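Local coordinates for protein serine--tRNA ligase (Pyrococcus horikoshii, PDB 2ZR2) that catalyses the ATP-dependent attachment of serine to tRNA(Ser), and probably also to tRNA(Sec), as a homodimeric class II aminoacyl-tRNA synthetase, at residues Arg184-Leu189 with Val299-Lys304; Glu329-Leu334 with Thr406-Ser411. One frame throughout, in Å; residues are numbered along the deposited sequence.

Contact 1: Arg184-Leu189 with Val299-Lys304; sequences RFYYLL and VHQFHK. With AMP (adenosine monophosphate), chain C; SO4 (sulfate ion), chain D.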
loop_
_atom_site.group_PDB
_atom_site.type_symbol
_atom_site.label_atom_id
_atom_site.label_comp_id
_atom_site.label_asym_id
_atom_site.label_seq_id
_atom_site.Cartn_x
_atom_site.Cartn_y
_atom_site.Cartn_z
ATOM N N ARG A 184 8.087 7.690 11.693
ATOM C CA ARG A 184 8.219 7.948 10.271
ATOM C C ARG A 184 6.994 7.646 9.408
ATOM O O ARG A 184 7.095 7.519 8.182
ATOM C CB ARG A 184 9.508 7.301 9.742
ATOM C CG ARG A 184 10.735 8.004 10.363
ATOM C CD ARG A 184 12.064 7.798 9.652
ATOM N NE ARG A 184 12.535 6.430 9.766
ATOM C CZ ARG A 184 13.671 5.992 9.237
ATOM N NH1 ARG A 184 14.015 4.721 9.390
ATOM N NH2 ARG A 184 14.464 6.823 8.563
ATOM N N PHE A 185 5.838 7.550 10.072
ATOM C CA PHE A 185 4.532 7.391 9.422
ATOM C C PHE A 185 3.815 8.700 9.782
ATOM O O PHE A 185 4.261 9.412 10.666
ATOM C CB PHE A 185 3.731 6.230 10.001
ATOM C CG PHE A 185 4.028 4.916 9.373
ATOM C CD1 PHE A 185 4.855 4.005 10.005
ATOM C CD2 PHE A 185 3.477 4.588 8.142
ATOM C CE1 PHE A 185 5.133 2.777 9.412
ATOM C CE2 PHE A 185 3.744 3.364 7.534
ATOM C CZ PHE A 185 4.576 2.451 8.171
ATOM N N TYR A 186 2.698 9.013 9.141
ATOM C CA TYR A 186 2.011 10.259 9.458
ATOM C C TYR A 186 0.577 10.281 8.955
ATOM O O TYR A 186 0.180 9.430 8.162
ATOM C CB TYR A 186 2.731 11.398 8.775
ATOM C CG TYR A 186 2.879 11.125 7.298
ATOM C CD1 TYR A 186 4.018 10.484 6.804
ATOM C CD2 TYR A 186 1.841 11.408 6.400
ATOM C CE1 TYR A 186 4.121 10.129 5.456
ATOM C CE2 TYR A 186 1.930 11.051 5.045
ATOM C CZ TYR A 186 3.079 10.413 4.586
ATOM O OH TYR A 186 3.210 10.061 3.263
ATOM N N TYR A 187 -0.188 11.266 9.427
ATOM C CA TYR A 187 -1.556 11.513 8.952
ATOM C C TYR A 187 -1.410 12.873 8.239
ATOM O O TYR A 187 -0.835 13.822 8.787
ATOM C CB TYR A 187 -2.589 11.722 10.083
ATOM C CG TYR A 187 -3.103 10.498 10.798
ATOM C CD1 TYR A 187 -2.499 10.047 11.971
ATOM C CD2 TYR A 187 -4.221 9.800 10.317
ATOM C CE1 TYR A 187 -2.991 8.932 12.645
ATOM C CE2 TYR A 187 -4.721 8.685 10.983
ATOM C CZ TYR A 187 -4.102 8.253 12.142
ATOM O OH TYR A 187 -4.560 7.133 12.797
ATOM N N LEU A 188 -1.900 12.974 7.017
ATOM C CA LEU A 188 -1.858 14.245 6.319
ATOM C C LEU A 188 -3.287 14.821 6.422
ATOM O O LEU A 188 -4.282 14.083 6.329
ATOM C CB LEU A 188 -1.445 14.014 4.872
ATOM C CG LEU A 188 -0.128 14.635 4.419
ATOM C CD1 LEU A 188 0.905 14.579 5.527
ATOM C CD2 LEU A 188 0.338 13.900 3.171
ATOM N N LEU A 189 -3.395 16.128 6.633
ATOM C CA LEU A 189 -4.703 16.749 6.785
ATOM C C LEU A 189 -4.996 17.949 5.883
ATOM O O LEU A 189 -4.095 18.521 5.249
ATOM C CB LEU A 189 -4.876 17.182 8.233
ATOM C CG LEU A 189 -4.651 16.088 9.265
ATOM C CD1 LEU A 189 -4.433 16.730 10.622
ATOM C CD2 LEU A 189 -5.836 15.129 9.281
ATOM N N VAL A 299 10.047 9.230 4.925
ATOM C CA VAL A 299 9.078 8.435 5.664
ATOM C C VAL A 299 8.919 7.032 5.105
ATOM O O VAL A 299 9.525 6.677 4.104
ATOM C CB VAL A 299 7.710 9.132 5.622
ATOM C CG1 VAL A 299 7.754 10.420 6.410
ATOM C CG2 VAL A 299 7.360 9.460 4.174
ATOM N N HIS A 300 8.081 6.238 5.756
ATOM C CA HIS A 300 7.832 4.881 5.300
ATOM C C HIS A 300 6.902 4.791 4.085
ATOM O O HIS A 300 7.026 3.845 3.298
ATOM C CB HIS A 300 7.282 4.041 6.446
ATOM C CG HIS A 300 8.297 3.758 7.502
ATOM N ND1 HIS A 300 9.488 3.120 7.230
ATOM C CD2 HIS A 300 8.310 4.032 8.825
ATOM C CE1 HIS A 300 10.188 3.012 8.342
ATOM N NE2 HIS A 300 9.497 3.555 9.324
ATOM N N GLN A 301 5.971 5.744 3.937
ATOM C CA GLN A 301 5.083 5.737 2.774
ATOM C C GLN A 301 4.944 7.108 2.120
ATOM O O GLN A 301 4.879 8.131 2.797
ATOM C CB GLN A 301 3.678 5.210 3.132
ATOM C CG GLN A 301 2.752 6.246 3.709
ATOM C CD GLN A 301 1.414 5.679 4.132
ATOM O OE1 GLN A 301 1.352 4.625 4.762
ATOM N NE2 GLN A 301 0.336 6.388 3.817
ATOM N N PHE A 302 4.914 7.117 0.792
ATOM C CA PHE A 302 4.724 8.354 0.041
ATOM C C PHE A 302 4.172 8.028 -1.328
ATOM O O PHE A 302 4.276 6.900 -1.795
ATOM C CB PHE A 302 6.021 9.155 -0.116
ATOM C CG PHE A 302 7.160 8.374 -0.701
ATOM C CD1 PHE A 302 7.852 7.445 0.067
ATOM C CD2 PHE A 302 7.555 8.575 -2.021
ATOM C CE1 PHE A 302 8.928 6.722 -0.475
ATOM C CE2 PHE A 302 8.631 7.856 -2.574
ATOM C CZ PHE A 302 9.316 6.929 -1.797
ATOM N N HIS A 303 3.570 9.029 -1.952
ATOM C CA HIS A 303 2.992 8.893 -3.277
ATOM C C HIS A 303 3.997 9.377 -4.302
ATOM O O HIS A 303 4.720 10.349 -4.069
ATOM C CB HIS A 303 1.737 9.727 -3.338
ATOM C CG HIS A 303 0.683 9.269 -2.392
ATOM N ND1 HIS A 303 -0.321 10.095 -1.936
ATOM C CD2 HIS A 303 0.456 8.054 -1.835
ATOM C CE1 HIS A 303 -1.121 9.410 -1.135
ATOM N NE2 HIS A 303 -0.670 8.168 -1.058
ATOM N N LYS A 304 4.072 8.689 -5.429
ATOM C CA LYS A 304 5.007 9.093 -6.462
ATOM C C LYS A 304 4.578 8.743 -7.873
ATOM O O LYS A 304 4.205 7.611 -8.174
ATOM C CB LYS A 304 6.386 8.498 -6.199
ATOM C CG LYS A 304 7.398 8.853 -7.288
ATOM C CD LYS A 304 8.845 8.540 -6.890
ATOM C CE LYS A 304 9.050 7.054 -6.633
ATOM N NZ LYS A 304 8.474 6.236 -7.746
HETATM P P AMP C . 14.589 6.489 -5.650
HETATM O O1P AMP C . 15.287 7.127 -6.784
HETATM O O2P AMP C . 13.283 5.583 -5.870
HETATM O O3P AMP C . 15.327 6.180 -4.236
HETATM O "O5'" AMP C . 13.758 7.750 -5.059
HETATM C "C5'" AMP C . 13.204 8.733 -5.937
HETATM C "C4'" AMP C . 12.475 9.816 -5.157
HETATM O "O4'" AMP C . 11.472 9.241 -4.297
HETATM C "C3'" AMP C . 13.393 10.586 -4.213
HETATM O "O3'" AMP C . 14.108 11.583 -4.947
HETATM C "C2'" AMP C . 12.363 11.276 -3.354
HETATM O "O2'" AMP C . 11.756 12.352 -4.074
HETATM C "C1'" AMP C . 11.345 10.143 -3.119
HETATM N N9 AMP C . 11.700 9.360 -1.899
HETATM C C8 AMP C . 12.579 8.343 -1.822
HETATM N N7 AMP C . 12.586 7.864 -0.574
HETATM C C5 AMP C . 11.719 8.578 0.139
HETATM C C6 AMP C . 11.301 8.546 1.467
HETATM N N6 AMP C . 11.805 7.655 2.305
HETATM N N1 AMP C . 10.368 9.429 1.894
HETATM C C2 AMP C . 9.838 10.334 1.057
HETATM N N3 AMP C . 10.226 10.383 -0.223
HETATM C C4 AMP C . 11.157 9.525 -0.700
HETATM S S SO4 D . 11.836 3.606 12.046
HETATM O O1 SO4 D . 10.863 2.575 12.463
HETATM O O2 SO4 D . 11.113 4.764 11.484
HETATM O O3 SO4 D . 12.629 4.049 13.205
HETATM O O4 SO4 D . 12.746 3.042 11.031
#

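Contact 2: Glu329-Leu334 with Thr406-Ser411; sequences ELFQEL and TAIATS. With AMP (adenosine monophosphate), chain C.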
loop_
_atom_site.group_PDB
_atom_site.type_symbol
_atom_site.label_atom_id
_atom_site.label_comp_id
_atom_site.label_asym_id
_atom_site.label_seq_id
_atom_site.Cartn_x
_atom_site.Cartn_y
_atom_site.Cartn_z
ATOM N N GLU A 329 11.024 20.408 -15.827
ATOM C CA GLU A 329 9.952 21.276 -16.252
ATOM C C GLU A 329 8.906 21.431 -15.174
ATOM O O GLU A 329 8.421 22.543 -14.912
ATOM C CB GLU A 329 9.295 20.737 -17.513
ATOM C CG GLU A 329 10.007 21.112 -18.802
ATOM C CD GLU A 329 9.263 20.621 -20.032
ATOM O OE1 GLU A 329 8.044 20.882 -20.128
ATOM O OE2 GLU A 329 9.895 19.980 -20.901
ATOM N N LEU A 330 8.555 20.324 -14.536
ATOM C CA LEU A 330 7.538 20.378 -13.497
ATOM C C LEU A 330 7.903 21.325 -12.369
ATOM O O LEU A 330 7.101 22.196 -11.994
ATOM C CB LEU A 330 7.283 18.986 -12.939
ATOM C CG LEU A 330 6.765 18.056 -14.026
ATOM C CD1 LEU A 330 6.662 16.642 -13.474
ATOM C CD2 LEU A 330 5.424 18.581 -14.537
ATOM N N PHE A 331 9.117 21.164 -11.841
ATOM C CA PHE A 331 9.560 21.998 -10.738
ATOM C C PHE A 331 9.709 23.452 -11.095
ATOM O O PHE A 331 9.537 24.330 -10.243
ATOM C CB PHE A 331 10.825 21.424 -10.131
ATOM C CG PHE A 331 10.556 20.234 -9.265
ATOM C CD1 PHE A 331 10.416 20.384 -7.888
ATOM C CD2 PHE A 331 10.363 18.973 -9.835
ATOM C CE1 PHE A 331 10.085 19.297 -7.088
ATOM C CE2 PHE A 331 10.032 17.889 -9.053
ATOM C CZ PHE A 331 9.889 18.044 -7.670
ATOM N N GLN A 332 10.015 23.724 -12.354
ATOM C CA GLN A 332 10.092 25.106 -12.784
ATOM C C GLN A 332 8.664 25.670 -12.733
ATOM O O GLN A 332 8.434 26.743 -12.177
ATOM C CB GLN A 332 10.664 25.184 -14.187
ATOM C CG GLN A 332 12.137 24.889 -14.218
ATOM C CD GLN A 332 12.667 24.773 -15.621
ATOM O OE1 GLN A 332 12.022 25.207 -16.576
ATOM N NE2 GLN A 332 13.858 24.194 -15.758
ATOM N N GLU A 333 7.695 24.942 -13.281
ATOM C CA GLU A 333 6.314 25.419 -13.230
ATOM C C GLU A 333 5.850 25.562 -11.772
ATOM O O GLU A 333 5.031 26.427 -11.425
ATOM C CB GLU A 333 5.400 24.461 -13.997
ATOM C CG GLU A 333 5.772 24.340 -15.475
ATOM C CD GLU A 333 4.632 23.826 -16.341
ATOM O OE1 GLU A 333 4.466 22.586 -16.483
ATOM O OE2 GLU A 333 3.891 24.680 -16.876
ATOM N N LEU A 334 6.395 24.702 -10.922
ATOM C CA LEU A 334 6.085 24.695 -9.510
ATOM C C LEU A 334 6.883 25.811 -8.837
ATOM O O LEU A 334 6.736 26.070 -7.635
ATOM C CB LEU A 334 6.472 23.343 -8.943
ATOM C CG LEU A 334 5.390 22.429 -8.393
ATOM C CD1 LEU A 334 4.044 22.766 -8.969
ATOM C CD2 LEU A 334 5.800 20.993 -8.692
ATOM N N THR A 406 11.748 10.090 -11.484
ATOM C CA THR A 406 10.663 10.626 -10.704
ATOM C C THR A 406 10.008 11.660 -11.588
ATOM O O THR A 406 10.646 12.188 -12.490
ATOM C CB THR A 406 11.221 11.340 -9.462
ATOM O OG1 THR A 406 12.124 10.468 -8.785
ATOM C CG2 THR A 406 10.108 11.752 -8.516
ATOM N N ALA A 407 8.725 11.908 -11.369
ATOM C CA ALA A 407 8.027 12.982 -12.073
ATOM C C ALA A 407 7.822 13.872 -10.849
ATOM O O ALA A 407 8.340 14.982 -10.762
ATOM C CB ALA A 407 6.698 12.515 -12.628
ATOM N N ILE A 408 7.088 13.340 -9.881
ATOM C CA ILE A 408 6.861 14.024 -8.627
ATOM C C ILE A 408 6.550 13.017 -7.538
ATOM O O ILE A 408 5.701 12.135 -7.694
ATOM C CB ILE A 408 5.698 15.004 -8.685
ATOM C CG1 ILE A 408 6.086 16.222 -9.512
ATOM C CG2 ILE A 408 5.333 15.457 -7.268
ATOM C CD1 ILE A 408 4.955 17.247 -9.637
ATOM N N ALA A 409 7.276 13.136 -6.440
ATOM C CA ALA A 409 7.043 12.290 -5.297
ATOM C C ALA A 409 6.455 13.376 -4.407
ATOM O O ALA A 409 7.152 14.296 -3.999
ATOM C CB ALA A 409 8.355 11.771 -4.761
ATOM N N THR A 410 5.157 13.289 -4.152
ATOM C CA THR A 410 4.462 14.304 -3.373
ATOM C C THR A 410 5.114 14.686 -2.054
ATOM O O THR A 410 5.228 15.870 -1.745
ATOM C CB THR A 410 2.978 13.912 -3.142
ATOM O OG1 THR A 410 2.903 12.663 -2.438
ATOM C CG2 THR A 410 2.255 13.778 -4.473
ATOM N N SER A 411 5.542 13.699 -1.282
ATOM C CA SER A 411 6.190 13.950 0.011
ATOM C C SER A 411 7.161 15.144 -0.084
ATOM O O SER A 411 6.929 16.189 0.515
ATOM C CB SER A 411 6.969 12.708 0.431
ATOM O OG SER A 411 7.814 12.297 -0.657
HETATM P P AMP C . 14.589 6.489 -5.650
HETATM O O1P AMP C . 15.287 7.127 -6.784
HETATM O O2P AMP C . 13.283 5.583 -5.870
HETATM O O3P AMP C . 15.327 6.180 -4.236
HETATM O "O5'" AMP C . 13.758 7.750 -5.059
HETATM C "C5'" AMP C . 13.204 8.733 -5.937
HETATM C "C4'" AMP C . 12.475 9.816 -5.157
HETATM O "O4'" AMP C . 11.472 9.241 -4.297
HETATM C "C3'" AMP C . 13.393 10.586 -4.213
HETATM O "O3'" AMP C . 14.108 11.583 -4.947
HETATM C "C2'" AMP C . 12.363 11.276 -3.354
HETATM O "O2'" AMP C . 11.756 12.352 -4.074
HETATM C "C1'" AMP C . 11.345 10.143 -3.119
HETATM N N9 AMP C . 11.700 9.360 -1.899
HETATM C C8 AMP C . 12.579 8.343 -1.822
HETATM N N7 AMP C . 12.586 7.864 -0.574
HETATM C C5 AMP C . 11.719 8.578 0.139
HETATM C C6 AMP C . 11.301 8.546 1.467
HETATM N N6 AMP C . 11.805 7.655 2.305
HETATM N N1 AMP C . 10.368 9.429 1.894
HETATM C C2 AMP C . 9.838 10.334 1.057
HETATM N N3 AMP C . 10.226 10.383 -0.223
HETATM C C4 AMP C . 11.157 9.525 -0.700
#

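Contact 1: Arg184-Leu189 with Val299-Lys304
Tyr186 OH donates to Gln301 O at 2.6 Å from above the carbonyl plane, its ring turned there by CG lying between backbone N and carbonyl carbon (chi1 53°). His300 N gives Arg184 O a nearly straight bond (2.9 Å, 166°). A sulfate, most likely picked up during crystallisation, accepts at O2 from Arg184 NE and His300 NE2 and at O4 from Arg184 NH1 (2.7 Å), which also bonds Glu285 O. His300 ND1 bonds Arg283 O, limiting the ring's rotation; the bent sulfate bond adds to this. Further out, His300 CB sits over one face of the Phe185 ring, 3.8 Å from its centroid, a CH-pi contact. Val299 CG2 lies at the edge of the Tyr186 ring, 3.5 Å from CE1. Gln301 OE1, at the Phe185 edge, is bonded to Tyr219 N of the second subunit. Val299 N donates to adenine N1 at 3.1 Å, and Phe302 lays a ring face on the base, CZ 3.4 Å from C4. Reducing Phe302 to an alanine would probably leave that face of the adenine without its aromatic support. Such a phenylalanine, on strand 301-311 paired antiparallel with strand 273-282, is characteristic of motif 2 in class II synthetases.

Contact 2: Glu329-Leu334 with Thr406-Ser411
Leu330, Phe331 and Leu334 present their side chains to Ala407 and Ile408, and the contact is wholly apolar in its side chains. Leu330 is held with CG anti to its carbonyl carbon (chi1 -62°) and an extended chi2, which carries CD1 outward to lie 3.6 Å from Ala407 O and 4.0 Å from Ile408 CG1. The same carbonyl oxygen is met by Phe331, whose ring brings its edge to it: CE2 stands 3.8 Å from Ala407 O, near the ring plane. Ile408 CG1 approaches this ring obliquely, 4.3 Å from CE2. With chi2 at 179° the isoleucine is fully extended, and its CD1 meets Leu334 CD2 tip to tip at 4.0 Å. Leu330 and Leu334 are one helical turn apart, linked by the bond from Leu334 N to Leu330 O, and both reach the isoleucine from the same side. The strand side is a classic beta bulge, Ala407 and Ile408 both facing Val305, just ahead of the helix at 410-420, for which Ala409 holds the N-cap position. This strand-to-helix passage corresponds to motif 3 of class II synthetases, with helix 316-333 packed behind it. Phe202 of helix 190-209 also touches Leu330 and Ile408, and Val371 and Val372 touch the Phe331 ring. Beyond the packing, Thr406, a predicted serine-binding residue, bonds through OG1 to Ser373 N, and Ser411 OG donates to AMP N3 at 3.1 Å.

Overall arrangement
Contacts 1 and 2 have their centres about 17 Å apart and meet where strand 301-311 runs antiparallel to strand 408-409. The direct joint is His303 O to Thr410 N at 3.0 Å, a probable hydrogen bond; beside it Phe302 CB packs 3.7 Å from Ser411 OG, and Lys304 CD lies 3.8 Å from Thr406 CG2. Both touch AMP: contact 1 reads the Watson-Crick edge of the base through Val299 and covers one face with Phe302, and contact 2 reaches N3 through Ser411. Arg283, Glu285 and Glu370 also hydrogen-bond the nucleotide. Contact 1 also reaches the second subunit, whereas contact 2 packs helix 316-333 behind the same sheet, within one chain.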